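Local structure of regulatory protein E2 (Bovine papillomavirus type 1, 2JEX) at residues R7-L18 with L31-L42. The protein regulates viral transcription and, with the E1 protein, probably helps to initiate viral DNA replication, this chain being its N-terminal transactivation domain. The protein carries 1 engineered substitution. Residues are numbered along the deposited sequence; the frame is centred on the assembly and turned at random.
Sequences RLHVAQETQMQL and LYWTAVRTENTL
Glu39 reaches from helix 31-42 into a hole formed by Leu8, Ala11, Gln12 and Gln15, and each of its carboxylate oxygens accepts one amide N-H. Gln15 NE2 lies 2.8 Å from Glu39 OE1 and Gln12 NE2 lies 3.0 Å from Glu39 OE2; both donors stand above the carboxylate plane, though each oxygen stays close to the plane of the amide that binds it. The Gln12 amide is turned 84° from the carboxylate. With CG anti to the backbone N (chi1 175°) and the chain extended beyond it, Glu39 spans the groove, its CG 3.7 Å from Leu8 CD1. Gln15 is the reciprocal knob, set among Tyr32, Ala35, Val36 and Glu39. Its NE2 also donates to Ala11 O (2.8 Å), one turn back, so two bonds fix the amide's rotation, while its CG rests obliquely against the Tyr32 ring, 3.8 Å from CE1. The axes of the two short segments run roughly antiparallel, at 146°, and approach to 8.4 Å; the small side chains of Ala11 and Ala35 are consistent with this spacing, Ala35 CB lying 3.5 Å from Ala11 O. Leucines close both ends, Leu42 CD1 against the backbone of Leu8 and Leu18 CD1 beside Tyr32 CB (3.8 Å). Within the transactivation domain these neighbouring helices form a helical hairpin; Leu8 and Gln12 touch Cys57 of strand 57-58, and helix 62-83 packs on Trp33, Thr34, Arg37 and Asn40.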
loop_
_atom_site.group_PDB
_atom_site.type_symbol
_atom_site.label_atom_id
_atom_site.label_comp_id
_atom_site.label_asym_id
_atom_site.label_seq_id
_atom_site.Cartn_x
_atom_site.Cartn_y
_atom_site.Cartn_z
ATOM N N ARG A 7 -19.926 -20.876 3.706
ATOM C CA ARG A 7 -19.682 -19.447 3.539
ATOM C C ARG A 7 -18.173 -19.196 3.440
ATOM O O ARG A 7 -17.721 -18.367 2.643
ATOM C CB ARG A 7 -20.289 -18.674 4.712
ATOM C CG ARG A 7 -20.486 -17.185 4.465
ATOM C CD ARG A 7 -21.066 -16.489 5.691
ATOM N NE ARG A 7 -22.457 -16.860 5.957
ATOM C CZ ARG A 7 -22.867 -17.621 6.973
ATOM N NH1 ARG A 7 -22.001 -18.114 7.857
ATOM N NH2 ARG A 7 -24.157 -17.887 7.108
ATOM N N LEU A 8 -17.412 -19.935 4.249
ATOM C CA LEU A 8 -15.954 -19.931 4.204
ATOM C C LEU A 8 -15.421 -20.373 2.843
ATOM O O LEU A 8 -14.509 -19.746 2.301
ATOM C CB LEU A 8 -15.383 -20.826 5.313
ATOM C CG LEU A 8 -13.862 -20.920 5.494
ATOM C CD1 LEU A 8 -13.231 -19.562 5.831
ATOM C CD2 LEU A 8 -13.538 -21.936 6.562
ATOM N N HIS A 9 -15.992 -21.450 2.304
ATOM C CA HIS A 9 -15.584 -21.990 1.007
ATOM C C HIS A 9 -15.802 -20.977 -0.112
ATOM O O HIS A 9 -14.945 -20.818 -0.983
ATOM C CB HIS A 9 -16.324 -23.296 0.702
ATOM C CG HIS A 9 -16.058 -23.837 -0.672
ATOM N ND1 HIS A 9 -14.928 -24.566 -0.982
ATOM C CD2 HIS A 9 -16.778 -23.754 -1.818
ATOM C CE1 HIS A 9 -14.961 -24.906 -2.258
ATOM N NE2 HIS A 9 -16.073 -24.425 -2.789
ATOM N N VAL A 10 -16.947 -20.298 -0.074
ATOM C CA VAL A 10 -17.296 -19.283 -1.073
ATOM C C VAL A 10 -16.364 -18.065 -0.993
ATOM O O VAL A 10 -15.912 -17.559 -2.022
ATOM C CB VAL A 10 -18.791 -18.849 -0.962
ATOM C CG1 VAL A 10 -19.136 -17.777 -1.992
ATOM C CG2 VAL A 10 -19.716 -20.054 -1.137
ATOM N N ALA A 11 -16.072 -17.621 0.229
ATOM C CA ALA A 11 -15.194 -16.479 0.468
ATOM C C ALA A 11 -13.750 -16.732 0.021
ATOM O O ALA A 11 -13.093 -15.828 -0.510
ATOM C CB ALA A 11 -15.237 -16.076 1.919
ATOM N N GLN A 12 -13.270 -17.956 0.232
ATOM C CA GLN A 12 -11.933 -18.358 -0.213
ATOM C C GLN A 12 -11.863 -18.561 -1.730
ATOM O O GLN A 12 -10.862 -18.216 -2.367
ATOM C CB GLN A 12 -11.499 -19.633 0.503
ATOM C CG GLN A 12 -11.173 -19.427 1.961
ATOM C CD GLN A 12 -11.147 -20.723 2.738
ATOM O OE1 GLN A 12 -11.889 -21.655 2.433
ATOM N NE2 GLN A 12 -10.297 -20.785 3.761
ATOM N N GLU A 13 -12.934 -19.134 -2.287
ATOM C CA GLU A 13 -13.078 -19.363 -3.724
ATOM C C GLU A 13 -13.207 -18.050 -4.497
ATOM O O GLU A 13 -12.735 -17.948 -5.626
ATOM C CB GLU A 13 -14.304 -20.245 -3.993
ATOM C CG GLU A 13 -14.280 -21.006 -5.311
ATOM C CD GLU A 13 -13.602 -22.361 -5.193
ATOM O OE1 GLU A 13 -14.261 -23.384 -5.495
ATOM O OE2 GLU A 13 -12.419 -22.411 -4.789
ATOM N N THR A 14 -13.858 -17.062 -3.888
ATOM C CA THR A 14 -14.004 -15.724 -4.467
ATOM C C THR A 14 -12.650 -15.020 -4.631
ATOM O O THR A 14 -12.381 -14.415 -5.678
ATOM C CB THR A 14 -14.979 -14.848 -3.634
ATOM O OG1 THR A 14 -16.287 -15.424 -3.679
ATOM C CG2 THR A 14 -15.057 -13.438 -4.186
ATOM N N GLN A 15 -11.808 -15.114 -3.599
ATOM C CA GLN A 15 -10.454 -14.576 -3.634
ATOM C C GLN A 15 -9.640 -15.262 -4.725
ATOM O O GLN A 15 -8.960 -14.591 -5.509
ATOM C CB GLN A 15 -9.762 -14.759 -2.282
ATOM C CG GLN A 15 -10.285 -13.881 -1.161
ATOM C CD GLN A 15 -9.887 -14.408 0.208
ATOM O OE1 GLN A 15 -8.716 -14.374 0.593
ATOM N NE2 GLN A 15 -10.866 -14.902 0.949
ATOM N N MET A 16 -9.736 -16.592 -4.783
ATOM C CA MET A 16 -8.998 -17.395 -5.762
ATOM C C MET A 16 -9.455 -17.130 -7.202
ATOM O O MET A 16 -8.646 -17.161 -8.133
ATOM C CB MET A 16 -9.106 -18.884 -5.418
ATOM C CG MET A 16 -7.902 -19.718 -5.840
ATOM S SD MET A 16 -7.869 -21.380 -5.109
ATOM C CE MET A 16 -7.530 -21.009 -3.385
ATOM N N GLN A 17 -10.750 -16.862 -7.372
ATOM C CA GLN A 17 -11.321 -16.503 -8.677
ATOM C C GLN A 17 -10.892 -15.117 -9.142
ATOM O O GLN A 17 -10.662 -14.897 -10.325
ATOM C CB GLN A 17 -12.850 -16.563 -8.632
ATOM C CG GLN A 17 -13.435 -17.955 -8.846
ATOM C CD GLN A 17 -14.935 -18.018 -8.573
ATOM O OE1 GLN A 17 -15.497 -17.166 -7.869
ATOM N NE2 GLN A 17 -15.589 -19.039 -9.126
ATOM N N LEU A 18 -10.804 -14.181 -8.205
ATOM C CA LEU A 18 -10.497 -12.797 -8.542
ATOM C C LEU A 18 -9.008 -12.561 -8.779
ATOM O O LEU A 18 -8.635 -11.708 -9.590
ATOM C CB LEU A 18 -11.070 -11.839 -7.491
ATOM C CG LEU A 18 -12.588 -11.629 -7.599
ATOM C CD1 LEU A 18 -13.157 -10.986 -6.350
ATOM C CD2 LEU A 18 -12.962 -10.820 -8.839
ATOM N N LEU A 31 -14.949 -6.284 -4.074
ATOM C CA LEU A 31 -15.447 -7.649 -3.909
ATOM C C LEU A 31 -14.432 -8.590 -3.288
ATOM O O LEU A 31 -14.773 -9.369 -2.406
ATOM C CB LEU A 31 -15.897 -8.209 -5.259
ATOM C CG LEU A 31 -17.370 -8.358 -5.634
ATOM C CD1 LEU A 31 -18.311 -7.464 -4.824
ATOM C CD2 LEU A 31 -17.534 -8.130 -7.137
ATOM N N TYR A 32 -13.190 -8.516 -3.766
ATOM C CA TYR A 32 -12.082 -9.308 -3.241
ATOM C C TYR A 32 -11.834 -9.026 -1.762
ATOM O O TYR A 32 -11.643 -9.957 -0.985
ATOM C CB TYR A 32 -10.799 -9.072 -4.067
ATOM C CG TYR A 32 -9.533 -9.598 -3.417
ATOM C CD1 TYR A 32 -9.133 -10.927 -3.587
ATOM C CD2 TYR A 32 -8.744 -8.768 -2.622
ATOM C CE1 TYR A 32 -7.976 -11.417 -2.978
ATOM C CE2 TYR A 32 -7.585 -9.243 -2.009
ATOM C CZ TYR A 32 -7.208 -10.563 -2.190
ATOM O OH TYR A 32 -6.070 -11.025 -1.575
ATOM N N TRP A 33 -11.826 -7.754 -1.373
ATOM C CA TRP A 33 -11.536 -7.414 0.025
ATOM C C TRP A 33 -12.673 -7.739 0.969
ATOM O O TRP A 33 -12.439 -8.033 2.139
ATOM C CB TRP A 33 -11.085 -5.966 0.185
ATOM C CG TRP A 33 -9.673 -5.809 -0.232
ATOM C CD1 TRP A 33 -9.213 -5.196 -1.368
ATOM C CD2 TRP A 33 -8.517 -6.308 0.453
ATOM N NE1 TRP A 33 -7.836 -5.271 -1.426
ATOM C CE2 TRP A 33 -7.382 -5.950 -0.325
ATOM C CE3 TRP A 33 -8.325 -7.019 1.648
ATOM C CZ2 TRP A 33 -6.077 -6.278 0.057
ATOM C CZ3 TRP A 33 -7.019 -7.338 2.032
ATOM C CH2 TRP A 33 -5.914 -6.973 1.231
ATOM N N THR A 34 -13.897 -7.691 0.451
ATOM C CA THR A 34 -15.076 -8.062 1.215
ATOM C C THR A 34 -15.095 -9.577 1.479
ATOM O O THR A 34 -15.617 -10.026 2.497
ATOM C CB THR A 34 -16.349 -7.636 0.477
ATOM O OG1 THR A 34 -16.423 -8.338 -0.765
ATOM C CG2 THR A 34 -16.292 -6.167 0.168
ATOM N N ALA A 35 -14.511 -10.345 0.556
ATOM C CA ALA A 35 -14.360 -11.780 0.717
ATOM C C ALA A 35 -13.223 -12.123 1.677
ATOM O O ALA A 35 -13.311 -13.110 2.405
ATOM C CB ALA A 35 -14.144 -12.442 -0.629
ATOM N N VAL A 36 -12.166 -11.310 1.679
ATOM C CA VAL A 36 -11.079 -11.463 2.662
ATOM C C VAL A 36 -11.619 -11.196 4.065
ATOM O O VAL A 36 -11.303 -11.927 5.008
ATOM C CB VAL A 36 -9.841 -10.560 2.367
ATOM C CG1 VAL A 36 -8.746 -10.780 3.427
ATOM C CG2 VAL A 36 -9.260 -10.841 0.968
ATOM N N ARG A 37 -12.460 -10.166 4.171
ATOM C CA ARG A 37 -13.129 -9.782 5.409
ATOM C C ARG A 37 -13.997 -10.913 5.957
ATOM O O ARG A 37 -13.874 -11.289 7.125
ATOM C CB ARG A 37 -13.988 -8.549 5.155
ATOM C CG ARG A 37 -14.847 -8.136 6.329
ATOM C CD ARG A 37 -15.621 -6.879 6.009
ATOM N NE ARG A 37 -16.394 -6.406 7.155
ATOM C CZ ARG A 37 -17.024 -5.238 7.198
ATOM N NH1 ARG A 37 -16.981 -4.426 6.153
ATOM N NH2 ARG A 37 -17.706 -4.884 8.282
ATOM N N THR A 38 -14.879 -11.429 5.103
ATOM C CA THR A 38 -15.751 -12.543 5.430
ATOM C C THR A 38 -14.934 -13.739 5.941
ATOM O O THR A 38 -15.173 -14.193 7.048
ATOM C CB THR A 38 -16.662 -12.908 4.220
ATOM O OG1 THR A 38 -17.367 -11.733 3.798
ATOM C CG2 THR A 38 -17.677 -14.015 4.574
ATOM N N GLU A 39 -13.940 -14.191 5.171
ATOM C CA GLU A 39 -13.103 -15.343 5.563
ATOM C C GLU A 39 -12.490 -15.195 6.955
ATOM O O GLU A 39 -12.613 -16.081 7.795
ATOM C CB GLU A 39 -11.993 -15.612 4.534
ATOM C CG GLU A 39 -11.017 -16.723 4.956
ATOM C CD GLU A 39 -9.871 -16.939 3.972
ATOM O OE1 GLU A 39 -9.630 -16.068 3.112
ATOM O OE2 GLU A 39 -9.205 -17.990 4.058
ATOM N N ASN A 40 -11.843 -14.069 7.198
ATOM C CA ASN A 40 -11.168 -13.861 8.461
ATOM C C ASN A 40 -12.089 -13.537 9.614
ATOM O O ASN A 40 -11.727 -13.763 10.768
ATOM C CB ASN A 40 -10.060 -12.829 8.309
ATOM C CG ASN A 40 -8.951 -13.336 7.445
ATOM O OD1 ASN A 40 -8.124 -14.130 7.886
ATOM N ND2 ASN A 40 -8.949 -12.923 6.189
ATOM N N THR A 41 -13.279 -13.021 9.306
ATOM C CA THR A 41 -14.301 -12.800 10.321
ATOM C C THR A 41 -14.830 -14.142 10.815
ATOM O O THR A 41 -14.920 -14.351 12.024
ATOM C CB THR A 41 -15.470 -11.909 9.798
ATOM O OG1 THR A 41 -14.955 -10.623 9.422
ATOM C CG2 THR A 41 -16.537 -11.727 10.860
ATOM N N LEU A 42 -15.161 -15.038 9.882
ATOM C CA LEU A 42 -15.709 -16.351 10.222
ATOM C C LEU A 42 -14.678 -17.137 11.018
ATOM O O LEU A 42 -14.997 -17.745 12.037
ATOM C CB LEU A 42 -16.103 -17.141 8.965
ATOM C CG LEU A 42 -17.079 -16.559 7.934
ATOM C CD1 LEU A 42 -16.863 -17.261 6.603
ATOM C CD2 LEU A 42 -18.546 -16.665 8.378
#